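Local coordinates for protein N-acetylglucosaminidase (Paenibacillus barengoltzii, PDB 6INX) that probably hydrolyses glycosidic bonds of N-acetylglucosamine units as a glycoside hydrolase of family 18, at residues L108-P113 and A128-L133; S238-D243 and G294-S299. All coordinates share one frame; numbering follows the deposited sequence.

Interaction 1: L108-P113 and A128-L133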
loop_
_atom_site.group_PDB
_atom_site.type_symbol
_atom_site.label_atom_id
_atom_site.label_comp_id
_atom_site.label_asym_id
_atom_site.label_seq_id
_atom_site.Cartn_x
_atom_site.Cartn_y
_atom_site.Cartn_z
ATOM N N LEU A 108 -7.693 16.537 -17.667
ATOM C CA LEU A 108 -8.253 15.191 -17.716
ATOM C C LEU A 108 -8.054 14.490 -16.380
ATOM O O LEU A 108 -6.922 14.366 -15.901
ATOM C CB LEU A 108 -7.590 14.372 -18.818
ATOM C CG LEU A 108 -8.513 13.307 -19.402
ATOM C CD1 LEU A 108 -9.553 13.955 -20.303
ATOM C CD2 LEU A 108 -7.704 12.272 -20.170
ATOM N N ASP A 109 -9.159 14.006 -15.797
ATOM C CA ASP A 109 -9.136 13.374 -14.480
ATOM C C ASP A 109 -9.686 11.950 -14.574
ATOM O O ASP A 109 -10.703 11.624 -13.957
ATOM C CB ASP A 109 -9.972 14.224 -13.513
ATOM C CG ASP A 109 -9.834 13.796 -12.080
ATOM O OD1 ASP A 109 -8.913 13.012 -11.776
ATOM O OD2 ASP A 109 -10.643 14.261 -11.248
ATOM N N TRP A 110 -9.031 11.106 -15.361
ATOM C CA TRP A 110 -9.356 9.687 -15.462
ATOM C C TRP A 110 -8.728 8.966 -14.271
ATOM O O TRP A 110 -7.509 8.997 -14.087
ATOM C CB TRP A 110 -8.775 9.176 -16.784
ATOM C CG TRP A 110 -8.867 7.691 -17.077
ATOM C CD1 TRP A 110 -9.448 6.713 -16.315
ATOM C CD2 TRP A 110 -8.357 7.036 -18.239
ATOM N NE1 TRP A 110 -9.320 5.487 -16.933
ATOM C CE2 TRP A 110 -8.654 5.659 -18.119
ATOM C CE3 TRP A 110 -7.686 7.481 -19.380
ATOM C CZ2 TRP A 110 -8.297 4.733 -19.089
ATOM C CZ3 TRP A 110 -7.350 6.561 -20.352
ATOM C CH2 TRP A 110 -7.636 5.196 -20.192
ATOM N N GLU A 111 -9.557 8.332 -13.447
ATOM C CA GLU A 111 -9.077 7.729 -12.207
ATOM C C GLU A 111 -9.374 6.233 -12.232
ATOM O O GLU A 111 -10.421 5.813 -11.743
ATOM C CB GLU A 111 -9.743 8.435 -11.008
ATOM C CG GLU A 111 -9.431 9.936 -10.983
ATOM C CD GLU A 111 -9.971 10.663 -9.755
ATOM O OE1 GLU A 111 -10.367 10.008 -8.780
ATOM O OE2 GLU A 111 -9.989 11.915 -9.772
ATOM N N TYR A 112 -8.483 5.422 -12.807
ATOM C CA TYR A 112 -7.185 5.814 -13.369
ATOM C C TYR A 112 -6.902 4.825 -14.503
ATOM O O TYR A 112 -7.445 3.721 -14.491
ATOM C CB TYR A 112 -6.059 5.646 -12.333
ATOM C CG TYR A 112 -6.354 6.167 -10.940
ATOM C CD1 TYR A 112 -6.089 7.491 -10.594
ATOM C CD2 TYR A 112 -6.886 5.323 -9.966
ATOM C CE1 TYR A 112 -6.364 7.963 -9.302
ATOM C CE2 TYR A 112 -7.155 5.780 -8.700
ATOM C CZ TYR A 112 -6.890 7.087 -8.368
ATOM O OH TYR A 112 -7.184 7.510 -7.084
ATOM N N PRO A 113 -6.022 5.167 -15.447
ATOM C CA PRO A 113 -5.678 4.208 -16.508
ATOM C C PRO A 113 -5.207 2.885 -15.918
ATOM O O PRO A 113 -4.332 2.863 -15.050
ATOM C CB PRO A 113 -4.541 4.911 -17.261
ATOM C CG PRO A 113 -4.772 6.376 -17.025
ATOM C CD PRO A 113 -5.328 6.461 -15.615
ATOM N N ALA A 128 -0.715 2.132 -22.614
ATOM C CA ALA A 128 -0.317 2.742 -23.877
ATOM C C ALA A 128 -1.387 3.694 -24.399
ATOM O O ALA A 128 -1.063 4.755 -24.947
ATOM C CB ALA A 128 -0.016 1.646 -24.904
ATOM N N ASN A 129 -2.668 3.356 -24.198
ATOM C CA ASN A 129 -3.743 4.137 -24.813
ATOM C C ASN A 129 -3.888 5.519 -24.178
ATOM O O ASN A 129 -4.320 6.460 -24.852
ATOM C CB ASN A 129 -5.070 3.369 -24.736
ATOM C CG ASN A 129 -5.093 2.164 -25.640
ATOM O OD1 ASN A 129 -4.252 2.029 -26.522
ATOM N ND2 ASN A 129 -6.038 1.276 -25.419
ATOM N N PHE A 130 -3.542 5.658 -22.892
ATOM C CA PHE A 130 -3.588 6.967 -22.235
ATOM C C PHE A 130 -2.627 7.945 -22.899
ATOM O O PHE A 130 -2.973 9.111 -23.131
ATOM C CB PHE A 130 -3.249 6.768 -20.750
ATOM C CG PHE A 130 -3.337 8.006 -19.882
ATOM C CD1 PHE A 130 -4.485 8.796 -19.842
ATOM C CD2 PHE A 130 -2.281 8.323 -19.026
ATOM C CE1 PHE A 130 -4.568 9.887 -18.992
ATOM C CE2 PHE A 130 -2.355 9.414 -18.176
ATOM C CZ PHE A 130 -3.499 10.200 -18.156
ATOM N N THR A 131 -1.420 7.480 -23.231
ATOM C CA THR A 131 -0.464 8.330 -23.929
ATOM C C THR A 131 -1.014 8.752 -25.282
ATOM O O THR A 131 -0.916 9.923 -25.662
ATOM C CB THR A 131 0.840 7.570 -24.125
ATOM O OG1 THR A 131 1.308 7.113 -22.850
ATOM C CG2 THR A 131 1.888 8.489 -24.757
ATOM N N LEU A 132 -1.569 7.795 -26.034
ATOM C CA LEU A 132 -2.143 8.117 -27.341
ATOM C C LEU A 132 -3.307 9.091 -27.214
ATOM O O LEU A 132 -3.464 9.997 -28.043
ATOM C CB LEU A 132 -2.615 6.843 -28.040
ATOM C CG LEU A 132 -1.564 5.762 -28.276
ATOM C CD1 LEU A 132 -2.208 4.518 -28.872
ATOM C CD2 LEU A 132 -0.440 6.293 -29.160
ATOM N N LEU A 133 -4.155 8.900 -26.202
ATOM C CA LEU A 133 -5.278 9.810 -25.995
ATOM C C LEU A 133 -4.799 11.241 -25.760
ATOM O O LEU A 133 -5.313 12.190 -26.370
ATOM C CB LEU A 133 -6.128 9.314 -24.819
ATOM C CG LEU A 133 -7.233 10.262 -24.332
ATOM C CD1 LEU A 133 -8.296 10.429 -25.415
ATOM C CD2 LEU A 133 -7.866 9.813 -23.001
#
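Phe130 of helix 126-148 reaches the chain that leaves barrel strand 105-109, meeting Leu108, Trp110 and Pro113, while Leu133, one turn further along the helix, touches Leu108 and Trp110 through CD2. Strand, helix and the parallel strand 153-159 make a beta-alpha-beta unit of the family 18 TIM barrel, and this contact packs the start of the helix against the C-terminal end of the first strand.

Pro113 CG stands over one face of the Phe130 ring in a CH-pi contact, 3.6 Å from its centroid and 13° off the normal. The same CG lies over the Trp110 ring, wedged in the corner between two aromatic planes that are nearly perpendicular, at 86°. Those rings form an oblique pair, with Trp110 CE3 3.5 Å from Phe130 CD1. Phe130 CG lies anti to the backbone N (chi1 -176°), which carries the ring out from the helix toward the strand.

Aliphatic contacts finish the patch. Leu108 CD2 approaches the rim of the Phe130 ring near its plane, 4.1 Å from CE1, and meets Leu133 CD2 at 3.8 Å. Leu133 CD2 is also 4.2 Å from Trp110 CZ3, oblique to the indole. Beyond the pair of segments, Phe77 stacks on Trp110, and Ile156 of the next barrel strand touches both Leu108 and Phe130.

No hydrogen bond crosses the interface, and the five touching residues are buried. Asp109 and Glu111 belong to the DxxDxDxE signature of the family; Asp109 points away from the helix and Glu111, probably the catalytic acid as in relatives, makes no contact with it. Between these segments cohesion is apolar and CH-pi packing, which probably helps fix Leu108 and Trp110, alternating with the acidic residues of the signature, and Pro113 just beyond it.

Interaction 2: S238-D243 and G294-S299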
loop_
_atom_site.group_PDB
_atom_site.type_symbol
_atom_site.label_atom_id
_atom_site.label_comp_id
_atom_site.label_asym_id
_atom_site.label_seq_id
_atom_site.Cartn_x
_atom_site.Cartn_y
_atom_site.Cartn_z
ATOM N N SER A 238 -11.416 16.312 5.244
ATOM C CA SER A 238 -10.773 15.268 6.026
ATOM C C SER A 238 -11.127 13.866 5.541
ATOM O O SER A 238 -12.109 13.644 4.837
ATOM C CB SER A 238 -11.153 15.399 7.504
ATOM O OG SER A 238 -12.528 15.123 7.729
ATOM N N ARG A 239 -10.302 12.909 5.967
ATOM C CA ARG A 239 -10.636 11.492 5.937
ATOM C C ARG A 239 -10.749 11.021 7.379
ATOM O O ARG A 239 -10.060 11.535 8.263
ATOM C CB ARG A 239 -9.540 10.688 5.214
ATOM C CG ARG A 239 -9.609 10.761 3.680
ATOM C CD ARG A 239 -10.690 9.849 3.138
ATOM N NE ARG A 239 -10.927 10.078 1.717
ATOM C CZ ARG A 239 -11.728 9.332 0.969
ATOM N NH1 ARG A 239 -12.362 8.286 1.489
ATOM N NH2 ARG A 239 -11.891 9.633 -0.311
ATOM N N MET A 240 -11.645 10.066 7.629
ATOM C CA MET A 240 -12.026 9.748 8.999
ATOM C C MET A 240 -12.227 8.253 9.174
ATOM O O MET A 240 -12.836 7.598 8.327
ATOM C CB MET A 240 -13.329 10.478 9.350
ATOM C CG MET A 240 -13.875 10.170 10.733
ATOM S SD MET A 240 -15.330 11.185 11.120
ATOM C CE MET A 240 -16.513 10.513 9.965
ATOM N N TRP A 241 -11.696 7.715 10.272
ATOM C CA TRP A 241 -11.901 6.323 10.639
ATOM C C TRP A 241 -12.639 6.254 11.971
ATOM O O TRP A 241 -12.393 7.064 12.875
ATOM C CB TRP A 241 -10.562 5.590 10.794
ATOM C CG TRP A 241 -9.815 5.294 9.520
ATOM C CD1 TRP A 241 -9.744 4.090 8.880
ATOM C CD2 TRP A 241 -9.010 6.204 8.763
ATOM N NE1 TRP A 241 -8.938 4.190 7.765
ATOM C CE2 TRP A 241 -8.471 5.477 7.673
ATOM C CE3 TRP A 241 -8.692 7.563 8.895
ATOM C CZ2 TRP A 241 -7.643 6.068 6.717
ATOM C CZ3 TRP A 241 -7.856 8.144 7.958
ATOM C CH2 TRP A 241 -7.345 7.398 6.876
ATOM N N LYS A 242 -13.510 5.256 12.106
ATOM C CA LYS A 242 -14.367 5.124 13.272
ATOM C C LYS A 242 -13.977 3.923 14.125
ATOM O O LYS A 242 -13.437 2.930 13.629
ATOM C CB LYS A 242 -15.823 4.975 12.842
ATOM C CG LYS A 242 -16.332 6.153 12.008
ATOM C CD LYS A 242 -17.755 5.905 11.533
ATOM C CE LYS A 242 -18.264 7.097 10.729
ATOM N NZ LYS A 242 -19.649 6.885 10.208
ATOM N N ASP A 243 -14.265 4.035 15.425
ATOM C CA ASP A 243 -14.136 2.919 16.361
ATOM C C ASP A 243 -12.709 2.377 16.406
ATOM O O ASP A 243 -12.466 1.172 16.304
ATOM C CB ASP A 243 -15.168 1.838 16.055
ATOM C CG ASP A 243 -16.584 2.376 16.117
ATOM O OD1 ASP A 243 -16.921 3.020 17.135
ATOM O OD2 ASP A 243 -17.332 2.180 15.144
ATOM N N GLY A 294 -10.398 9.720 21.267
ATOM C CA GLY A 294 -10.374 8.434 21.933
ATOM C C GLY A 294 -10.990 7.309 21.133
ATOM O O GLY A 294 -10.814 6.143 21.508
ATOM N N GLN A 295 -11.687 7.618 20.029
ATOM C CA GLN A 295 -12.449 6.628 19.280
ATOM C C GLN A 295 -12.498 6.955 17.786
ATOM O O GLN A 295 -12.463 6.049 16.949
ATOM C CB GLN A 295 -13.867 6.589 19.859
ATOM C CG GLN A 295 -14.763 5.487 19.361
ATOM C CD GLN A 295 -16.206 5.682 19.806
ATOM O OE1 GLN A 295 -16.642 6.808 20.082
ATOM N NE2 GLN A 295 -16.955 4.589 19.869
ATOM N N THR A 296 -12.573 8.238 17.439
ATOM C CA THR A 296 -12.716 8.683 16.054
ATOM C C THR A 296 -11.468 9.461 15.659
ATOM O O THR A 296 -11.097 10.430 16.333
ATOM C CB THR A 296 -13.963 9.566 15.909
ATOM O OG1 THR A 296 -15.128 8.823 16.296
ATOM C CG2 THR A 296 -14.136 10.045 14.469
ATOM N N PHE A 297 -10.821 9.037 14.569
ATOM C CA PHE A 297 -9.580 9.633 14.092
ATOM C C PHE A 297 -9.854 10.396 12.803
ATOM O O PHE A 297 -10.463 9.845 11.878
ATOM C CB PHE A 297 -8.555 8.523 13.819
ATOM C CG PHE A 297 -7.264 9.016 13.243
ATOM C CD1 PHE A 297 -7.108 9.187 11.868
ATOM C CD2 PHE A 297 -6.196 9.299 14.067
ATOM C CE1 PHE A 297 -5.911 9.646 11.345
ATOM C CE2 PHE A 297 -5.014 9.756 13.545
ATOM C CZ PHE A 297 -4.867 9.930 12.192
ATOM N N ILE A 298 -9.353 11.633 12.722
ATOM C CA ILE A 298 -9.612 12.531 11.596
ATOM C C ILE A 298 -8.292 13.096 11.087
ATOM O O ILE A 298 -7.533 13.686 11.858
ATOM C CB ILE A 298 -10.554 13.679 12.006
ATOM C CG1 ILE A 298 -11.928 13.111 12.378
ATOM C CG2 ILE A 298 -10.661 14.712 10.891
ATOM C CD1 ILE A 298 -12.909 14.122 13.000
ATOM N N SER A 299 -8.032 12.928 9.789
ATOM C CA SER A 299 -6.840 13.456 9.138
ATOM C C SER A 299 -7.244 14.610 8.227
ATOM O O SER A 299 -8.227 14.503 7.494
ATOM C CB SER A 299 -6.217 12.364 8.260
ATOM O OG SER A 299 -5.274 12.923 7.379
#
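Antiparallel strand pairing joins Arg239-Trp241 to Phe297-Ser299, in the small sheet inserted between barrel strands 230-235 and 320-324, consistent with the alpha+beta insertion domain of many family 18 enzymes. Arg239 and Ser299 form one hydrogen-bonded pair, with Ser299 N 2.9 Å from Arg239 O in a nearly straight bond (175° at the hydrogen). Trp241 and Phe297 form the next, Trp241 N lying 2.9 Å from Phe297 O. Between them, Met240 and Ile298 are a non-hydrogen-bonded pair.

With CG opposite the backbone N (chi1 177°), the Met240 side chain runs alongside Ile298, CG to CG1 3.9 Å; the extended chain brings SD to 3.7 Å from Thr296 CG2, and the bend at chi3 turns only CE. An alanine here is likely to cost Ile298 CG1 and Thr296 CG2 their contacts with CG and SD, leaving a gap beside them. On the opposite face, Trp241 CE3 comes to the edge of the Phe297 ring, 3.7 Å from CD1, while the indole NE1 bonds to Gln192 O and Ser299 OG to His198 N.

Strand 297-299 lies between 237-241 and 288-292, with 260-264 flanking 237-241 on its other side, and Leu268 of helix 265-272 packs on Ser238 and Ile298.

Interaction 1 belongs to the barrel and interaction 2 to the inserted sheet; the two follow one another along the chain, with centres 33 Å apart and nearest atoms about 9 Å apart, so they do not touch. Segments 108-113 and 238-243 each appear to send a side chain toward the probable active-site region: Glu111 from the first and Arg239 from the second, with Arg239 NH2 8.6 Å from Glu111 OE1. Arg239 is held by a hydrogen bond from NH1 to Gly259 O, a salt bridge to Asp186 and a cation-pi contact with Tyr261. Backbone pairing in interaction 2 probably helps position the strand from which Arg239 projects.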